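Local coordinates for protein putative acetamidase/formamidase (Yersinia enterocolitica subsp. palearctica serotype O:3, PDB 5UBU) that probably hydrolyses carbon-nitrogen bonds, other than peptide bonds, in linear amides such as acetamide or formamide, and binds sodium ions in the crystal, at residues I40-T45 / S174-I179; P90-G95 / G213-I218. All blocks are in the same frame, centred on the assembly; numbering follows the deposited sequence.

Interaction 1: residues I40-T45 / S174-I179; sequences IGPYST and SVSPEI
Packing of loop on loop, fixed by one bond from a side chain to a backbone carbonyl, joins I40, P42 and Y43 to the end of strand 169-175 and the turn that follows it. The bond is made by Y43, whose hydroxyl OH donates to I179 O at 2.6 Å. It arrives in the carbonyl plane on a lone pair, with a C=O...donor angle of 143°, and I179 O lies at the ring edge, near the plane of the ring. CG of Y43 lies anti to the carbonyl carbon, beside the backbone N (chi1 -48°), and carries the ring out toward I179; P42 CG sits 3.6 Å above one ring face, toward the rim. The ring of P42 restricts phi (-90° here), which suits a turn, while its CG meets E178 O at 3.6 Å. Strand 169-175 lies in a mixed sheet beside strand 214-222, which carries the sodium ligands D220 and H222, and the side chain of I40 is about 10 Å from a bound sodium ion. An apolar isoleucine suits this buried site: CD1 and CG2 both lie against S174 OG, CG2 is also 3.9 Å from V175 O, and the side chain packs on F217. P177 CD, the ring carbon next to the backbone N and therefore slightly polarised, rests 3.4 Å from I40 O. G41, lacking a side chain, leaves room for the ring carbon CD of P42, so glycine suits the place before this proline. The Y43 ring stacks on Y43 of the second subunit, and I179 packs on T39 of that subunit.

Interaction 2: residues P90-G95 / G213-I218; sequences PIMING and GGRLFI
I91 and L216 form an antiparallel hydrogen-bonded pair between strands 87-93 and 214-222, with I91 N to L216 O and L216 N to I91 O both at 2.9 Å; the short strand axes run 140° apart. A regular ladder would next bring I93 to G214, but I93 N instead donates to G213 O at 2.8 Å, in a nearly straight bond (175° at the hydrogen) whose donor is tilted 19° from the carbonyl plane. G213 O also takes a weak bond from R215 N, which closes a classic gamma turn about G214. Both glycines have positive phi, which glycine adopts with ease, and G213 without a CB leaves room for the methyl CE of M92, 4.0 Å from G213 CA.

I91, I93 and L216 gather on one face, with I91 CB 4.1 Å from L216 CB. I93 CD1 extends across to L216 CB, and I93 and L216 both pack on V245 of strand 239-248. P90, M92, R215 and F217 take the other face. P90, which follows a cis peptide bond, lies alongside the F217 ring: CB is 3.5 Å from CZ, and CA stands over one ring face, toward its rim. M92, a selenomethionine, folds its bent chain beside the extended chain of R215, so that SE lies 3.6 Å from R215 CG and over one face of the guanidinium.

The arginine thus has its alkyl stem and a guanidinium face against apolar groups, while NH2 bonds to S44 O and NH1 weakly to G41 O. Its positive charge is probably eased by these carbonyls, and through NH2, and more weakly NH1, the guanidinium ties this strand to the 40-45 loop.

How the interactions relate
Along the chain the segments come in the order 40-45, 90-95, 174-179, 213-218, so the loops closed by the two contacts cross: interaction 1 brings the chain back after 128 residues and interaction 2 after 117, and interaction 2 opens inside the loop of interaction 1 and closes beyond it. Their centres lie about 9 Å apart, and both reach the same mixed sheet, where strand 214-222 runs between strands 87-93 and 169-175. S174 O and F217 N, 2.7 Å apart in a probable hydrogen bond, join the two contacts directly. Interaction 2 binds one edge of the central strand, whereas interaction 1 closes the 40-45 loop over the end of its other neighbour.

Interaction 1: residues I40-T45 / S174-I179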
ATOM      1  N   ILE B  40      16.045 -15.356 -14.006  1.00 43.84           N
ATOM      2  CA  ILE B  40      15.937 -16.693 -13.414  1.00 43.60           C
ATOM      3  C   ILE B  40      14.728 -17.437 -13.973  1.00 42.97           C
ATOM      4  O   ILE B  40      13.588 -17.095 -13.675  1.00 42.24           O
ATOM      5  CB  ILE B  40      15.852 -16.546 -11.887  1.00 42.73           C
ATOM      6  CG1 ILE B  40      17.170 -15.936 -11.388  1.00 43.40           C
ATOM      7  CG2 ILE B  40      15.565 -17.887 -11.220  1.00 42.17           C
ATOM      8  CD1 ILE B  40      17.123 -15.392  -9.976  1.00 43.72           C
ATOM      9  N   GLY B  41      15.001 -18.459 -14.781  1.00 43.01           N
ATOM     10  CA  GLY B  41      13.949 -19.247 -15.418  1.00 42.45           C
ATOM     11  C   GLY B  41      14.454 -20.568 -15.992  1.00 42.60           C
ATOM     12  O   GLY B  41      15.579 -20.989 -15.720  1.00 42.13           O
ATOM     13  N   PRO B  42      13.613 -21.230 -16.795  1.00 42.76           N
ATOM     14  CA  PRO B  42      13.933 -22.520 -17.397  1.00 43.67           C
ATOM     15  C   PRO B  42      14.629 -22.479 -18.764  1.00 44.46           C
ATOM     16  O   PRO B  42      14.832 -23.531 -19.360  1.00 45.66           O
ATOM     17  CB  PRO B  42      12.536 -23.142 -17.563  1.00 43.92           C
ATOM     18  CG  PRO B  42      11.665 -21.975 -17.887  1.00 43.30           C
ATOM     19  CD  PRO B  42      12.215 -20.831 -17.078  1.00 42.53           C
ATOM     20  N   TYR B  43      15.026 -21.304 -19.240  1.00 44.25           N
ATOM     21  CA  TYR B  43      15.635 -21.185 -20.571  1.00 44.59           C
ATOM     22  C   TYR B  43      17.173 -21.121 -20.584  1.00 44.81           C
ATOM     23  O   TYR B  43      17.777 -21.251 -21.641  1.00 45.14           O
ATOM     24  CB  TYR B  43      15.030 -19.963 -21.258  1.00 44.41           C
ATOM     25  CG  TYR B  43      13.522 -19.952 -21.164  1.00 43.66           C
ATOM     26  CD1 TYR B  43      12.753 -20.768 -21.983  1.00 44.36           C
ATOM     27  CD2 TYR B  43      12.867 -19.142 -20.246  1.00 42.40           C
ATOM     28  CE1 TYR B  43      11.366 -20.765 -21.907  1.00 44.06           C
ATOM     29  CE2 TYR B  43      11.478 -19.137 -20.151  1.00 42.04           C
ATOM     30  CZ  TYR B  43      10.732 -19.946 -20.986  1.00 42.83           C
ATOM     31  OH  TYR B  43       9.358 -19.953 -20.916  1.00 42.13           O
ATOM     32  N   SER B  44      17.791 -20.928 -19.419  1.00 44.38           N
ATOM     33  CA  SER B  44      19.242 -20.844 -19.314  1.00 44.98           C
ATOM     34  C   SER B  44      19.836 -22.249 -19.480  1.00 46.13           C
ATOM     35  O   SER B  44      19.233 -23.232 -19.039  1.00 45.99           O
ATOM     36  CB  SER B  44      19.662 -20.370 -17.910  1.00 44.32           C
ATOM     37  OG  SER B  44      18.693 -19.543 -17.273  1.00 44.56           O
ATOM     38  N   THR B  45      21.022 -22.339 -20.077  1.00 47.14           N
ATOM     39  CA  THR B  45      21.698 -23.628 -20.229  1.00 47.95           C
ATOM     40  C   THR B  45      22.278 -24.036 -18.862  1.00 47.04           C
ATOM     41  O   THR B  45      22.916 -23.217 -18.202  1.00 46.60           O
ATOM     42  CB  THR B  45      22.858 -23.557 -21.240  1.00 49.49           C
ATOM     43  OG1 THR B  45      22.376 -23.106 -22.507  1.00 50.42           O
ATOM     44  CG2 THR B  45      23.512 -24.924 -21.407  1.00 50.85           C
ATOM     45  N   SER B 174      17.447 -18.812  -5.338  1.00 40.41           N
ATOM     46  CA  SER B 174      16.191 -19.178  -5.986  1.00 40.28           C
ATOM     47  C   SER B 174      16.219 -20.412  -6.861  1.00 40.47           C
ATOM     48  O   SER B 174      17.269 -20.980  -7.135  1.00 40.73           O
ATOM     49  CB  SER B 174      15.747 -17.996  -6.857  1.00 40.19           C
ATOM     50  OG  SER B 174      16.739 -17.671  -7.807  1.00 40.60           O
ATOM     51  N   VAL B 175      15.022 -20.817  -7.271  1.00 40.18           N
ATOM     52  CA  VAL B 175      14.829 -21.930  -8.191  1.00 40.57           C
ATOM     53  C   VAL B 175      13.979 -21.386  -9.339  1.00 40.47           C
ATOM     54  O   VAL B 175      13.296 -20.376  -9.183  1.00 40.03           O
ATOM     55  CB  VAL B 175      14.199 -23.166  -7.531  1.00 40.80           C
ATOM     56  CG1 VAL B 175      15.190 -23.812  -6.585  1.00 40.91           C
ATOM     57  CG2 VAL B 175      12.908 -22.819  -6.811  1.00 40.44           C
ATOM     58  N   SER B 176      14.032 -22.038 -10.490  1.00 41.02           N
ATOM     59  CA  SER B 176      13.279 -21.578 -11.652  1.00 41.22           C
ATOM     60  C   SER B 176      11.768 -21.714 -11.548  1.00 41.18           C
ATOM     61  O   SER B 176      11.278 -22.654 -10.942  1.00 41.18           O
ATOM     62  CB  SER B 176      13.706 -22.352 -12.897  1.00 42.12           C
ATOM     63  OG  SER B 176      12.905 -21.999 -14.015  1.00 42.62           O
ATOM     64  N   PRO B 177      11.030 -20.726 -12.096  1.00 41.11           N
ATOM     65  CA  PRO B 177       9.590 -20.858 -12.193  1.00 41.42           C
ATOM     66  C   PRO B 177       9.300 -21.926 -13.251  1.00 42.61           C
ATOM     67  O   PRO B 177      10.215 -22.355 -13.951  1.00 42.96           O
ATOM     68  CB  PRO B 177       9.142 -19.488 -12.699  1.00 41.04           C
ATOM     69  CG  PRO B 177      10.151 -18.552 -12.174  1.00 40.29           C
ATOM     70  CD  PRO B 177      11.446 -19.308 -12.162  1.00 40.50           C
ATOM     71  N   GLU B 178       8.048 -22.332 -13.385  1.00 43.48           N
ATOM     72  CA  GLU B 178       7.705 -23.351 -14.365  1.00 44.99           C
ATOM     73  C   GLU B 178       7.958 -22.866 -15.792  1.00 45.76           C
ATOM     74  O   GLU B 178       8.662 -23.538 -16.557  1.00 46.43           O
ATOM     75  CB  GLU B 178       6.249 -23.794 -14.203  1.00 45.68           C
ATOM     76  CG  GLU B 178       5.881 -24.962 -15.104  1.00 47.08           C
ATOM     77  CD  GLU B 178       4.492 -25.512 -14.857  1.00 47.94           C
ATOM     78  OE1 GLU B 178       4.098 -26.400 -15.635  1.00 49.36           O
ATOM     79  OE2 GLU B 178       3.798 -25.077 -13.904  1.00 47.38           O
ATOM     80  N   ILE B 179       7.391 -21.703 -16.135  1.00 45.77           N
ATOM     81  CA  ILE B 179       7.551 -21.130 -17.495  1.00 46.55           C
ATOM     82  C   ILE B 179       8.057 -19.695 -17.532  1.00 46.09           C
ATOM     83  O   ILE B 179       8.574 -19.268 -18.555  1.00 46.87           O
ATOM     84  CB  ILE B 179       6.244 -21.220 -18.328  1.00 47.43           C
ATOM     85  CG1 ILE B 179       5.117 -20.358 -17.725  1.00 46.86           C
ATOM     86  CG2 ILE B 179       5.810 -22.676 -18.466  1.00 48.40           C
ATOM     87  CD1 ILE B 179       3.884 -20.282 -18.600  1.00 47.84           C
TER

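Interaction 2: residues P90-G95 / G213-I218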
ATOM      1  N   PRO B  90      22.066 -22.086 -13.869  1.00 45.15           N
ATOM      2  CA  PRO B  90      21.322 -22.984 -13.000  1.00 44.66           C
ATOM      3  C   PRO B  90      22.018 -24.303 -12.675  1.00 45.96           C
ATOM      4  O   PRO B  90      22.679 -24.890 -13.534  1.00 47.10           O
ATOM      5  CB  PRO B  90      20.055 -23.278 -13.807  1.00 44.74           C
ATOM      6  CG  PRO B  90      20.449 -23.107 -15.219  1.00 45.55           C
ATOM      7  CD  PRO B  90      21.562 -22.104 -15.250  1.00 45.95           C
ATOM      8  N   ILE B  91      21.859 -24.743 -11.429  1.00 46.35           N
ATOM      9  CA  ILE B  91      22.396 -26.006 -10.949  1.00 46.75           C
ATOM     10  C   ILE B  91      21.241 -27.002 -11.013  1.00 47.82           C
ATOM     11  O   ILE B  91      20.139 -26.684 -10.578  1.00 47.16           O
ATOM     12  CB  ILE B  91      22.910 -25.880  -9.505  1.00 45.90           C
ATOM     13  CG1 ILE B  91      24.021 -24.825  -9.443  1.00 45.57           C
ATOM     14  CG2 ILE B  91      23.414 -27.227  -8.988  1.00 46.86           C
ATOM     15  CD1 ILE B  91      24.603 -24.585  -8.067  1.00 45.32           C
HETATM   16  N   MSE B  92      21.486 -28.193 -11.548  1.00 50.15           N
HETATM   17  CA  MSE B  92      20.437 -29.219 -11.662  1.00 52.05           C
HETATM   18  C   MSE B  92      20.578 -30.264 -10.595  1.00 51.59           C
HETATM   19  O   MSE B  92      21.680 -30.747 -10.345  1.00 52.12           O
HETATM   20  CB  MSE B  92      20.515 -29.919 -13.015  1.00 55.74           C
HETATM   21  CG  MSE B  92      20.636 -28.939 -14.184  1.00 58.78           C
HETATM   22 SE   MSE B  92      18.975 -27.896 -14.413  1.00 64.16          SE
HETATM   23  CE  MSE B  92      17.871 -29.215 -15.393  1.00 61.53           C
ATOM     24  N   ILE B  93      19.471 -30.604  -9.940  1.00 50.49           N
ATOM     25  CA  ILE B  93      19.480 -31.626  -8.901  1.00 50.35           C
ATOM     26  C   ILE B  93      18.802 -32.857  -9.502  1.00 51.23           C
ATOM     27  O   ILE B  93      17.649 -32.791  -9.935  1.00 50.39           O
ATOM     28  CB  ILE B  93      18.778 -31.182  -7.595  1.00 49.26           C
ATOM     29  CG1 ILE B  93      19.490 -29.976  -6.951  1.00 48.85           C
ATOM     30  CG2 ILE B  93      18.766 -32.323  -6.589  1.00 49.68           C
ATOM     31  CD1 ILE B  93      19.367 -28.665  -7.693  1.00 47.92           C
ATOM     32  N   ASN B  94      19.533 -33.966  -9.529  1.00 52.95           N
ATOM     33  CA  ASN B  94      19.052 -35.221 -10.085  1.00 54.88           C
ATOM     34  C   ASN B  94      17.818 -35.736  -9.338  1.00 55.24           C
ATOM     35  O   ASN B  94      17.877 -35.994  -8.136  1.00 55.44           O
ATOM     36  CB  ASN B  94      20.180 -36.274 -10.031  1.00 56.91           C
ATOM     37  CG  ASN B  94      19.823 -37.558 -10.762  1.00 58.48           C
ATOM     38  OD1 ASN B  94      18.795 -37.651 -11.416  1.00 61.03           O
ATOM     39  ND2 ASN B  94      20.682 -38.550 -10.664  1.00 58.31           N
ATOM     40  N   GLY B  95      16.715 -35.886 -10.076  1.00 55.48           N
ATOM     41  CA  GLY B  95      15.445 -36.375  -9.527  1.00 55.20           C
ATOM     42  C   GLY B  95      14.423 -35.303  -9.176  1.00 53.28           C
ATOM     43  O   GLY B  95      13.250 -35.616  -8.979  1.00 52.43           O
ATOM     44  N   GLY B 213      14.414 -30.648 -12.585  1.00 46.43           N
ATOM     45  CA  GLY B 213      15.805 -30.473 -12.176  1.00 46.14           C
ATOM     46  C   GLY B 213      16.001 -29.389 -11.134  1.00 45.17           C
ATOM     47  O   GLY B 213      17.117 -29.199 -10.637  1.00 45.06           O
ATOM     48  N   GLY B 214      14.931 -28.673 -10.797  1.00 44.72           N
ATOM     49  CA  GLY B 214      15.013 -27.608  -9.805  1.00 43.85           C
ATOM     50  C   GLY B 214      15.495 -26.286 -10.375  1.00 43.41           C
ATOM     51  O   GLY B 214      14.769 -25.279 -10.320  1.00 42.72           O
ATOM     52  N   ARG B 215      16.711 -26.292 -10.924  1.00 43.81           N
ATOM     53  CA  ARG B 215      17.328 -25.083 -11.493  1.00 43.67           C
ATOM     54  C   ARG B 215      17.620 -24.061 -10.401  1.00 42.78           C
ATOM     55  O   ARG B 215      16.981 -23.022 -10.318  1.00 42.49           O
ATOM     56  CB  ARG B 215      16.483 -24.485 -12.629  1.00 44.04           C
ATOM     57  CG  ARG B 215      16.561 -25.298 -13.900  1.00 45.20           C
ATOM     58  CD  ARG B 215      15.607 -24.787 -14.962  1.00 45.67           C
ATOM     59  NE  ARG B 215      16.060 -25.280 -16.264  1.00 46.89           N
ATOM     60  CZ  ARG B 215      16.859 -24.609 -17.106  1.00 47.17           C
ATOM     61  NH1 ARG B 215      17.279 -23.369 -16.844  1.00 46.60           N
ATOM     62  NH2 ARG B 215      17.221 -25.173 -18.247  1.00 48.20           N
ATOM     63  N   LEU B 216      18.597 -24.391  -9.565  1.00 42.74           N
ATOM     64  CA  LEU B 216      19.002 -23.538  -8.452  1.00 42.21           C
ATOM     65  C   LEU B 216      19.937 -22.421  -8.903  1.00 42.05           C
ATOM     66  O   LEU B 216      20.909 -22.667  -9.614  1.00 42.18           O
ATOM     67  CB  LEU B 216      19.710 -24.371  -7.376  1.00 42.44           C
ATOM     68  CG  LEU B 216      20.257 -23.644  -6.134  1.00 41.89           C
ATOM     69  CD1 LEU B 216      19.147 -22.958  -5.353  1.00 41.13           C
ATOM     70  CD2 LEU B 216      21.002 -24.649  -5.259  1.00 42.39           C
ATOM     71  N   PHE B 217      19.624 -21.201  -8.475  1.00 41.59           N
ATOM     72  CA  PHE B 217      20.426 -20.020  -8.773  1.00 41.75           C
ATOM     73  C   PHE B 217      20.864 -19.390  -7.458  1.00 41.59           C
ATOM     74  O   PHE B 217      20.106 -19.380  -6.481  1.00 41.14           O
ATOM     75  CB  PHE B 217      19.623 -18.988  -9.561  1.00 41.50           C
ATOM     76  CG  PHE B 217      19.240 -19.423 -10.940  1.00 41.91           C
ATOM     77  CD1 PHE B 217      18.086 -20.150 -11.158  1.00 41.91           C
ATOM     78  CD2 PHE B 217      20.024 -19.056 -12.033  1.00 42.51           C
ATOM     79  CE1 PHE B 217      17.719 -20.526 -12.444  1.00 42.56           C
ATOM     80  CE2 PHE B 217      19.672 -19.427 -13.318  1.00 43.11           C
ATOM     81  CZ  PHE B 217      18.508 -20.154 -13.532  1.00 43.13           C
ATOM     82  N   ILE B 218      22.076 -18.854  -7.434  1.00 42.22           N
ATOM     83  CA  ILE B 218      22.607 -18.219  -6.220  1.00 42.36           C
ATOM     84  C   ILE B 218      23.451 -17.003  -6.596  1.00 42.87           C
ATOM     85  O   ILE B 218      23.969 -16.911  -7.709  1.00 43.15           O
ATOM     86  CB  ILE B 218      23.403 -19.244  -5.364  1.00 42.83           C
ATOM     87  CG1 ILE B 218      23.781 -18.664  -4.005  1.00 42.51           C
ATOM     88  CG2 ILE B 218      24.644 -19.745  -6.113  1.00 43.69           C
ATOM     89  CD1 ILE B 218      24.439 -19.667  -3.082  1.00 42.83           C
TER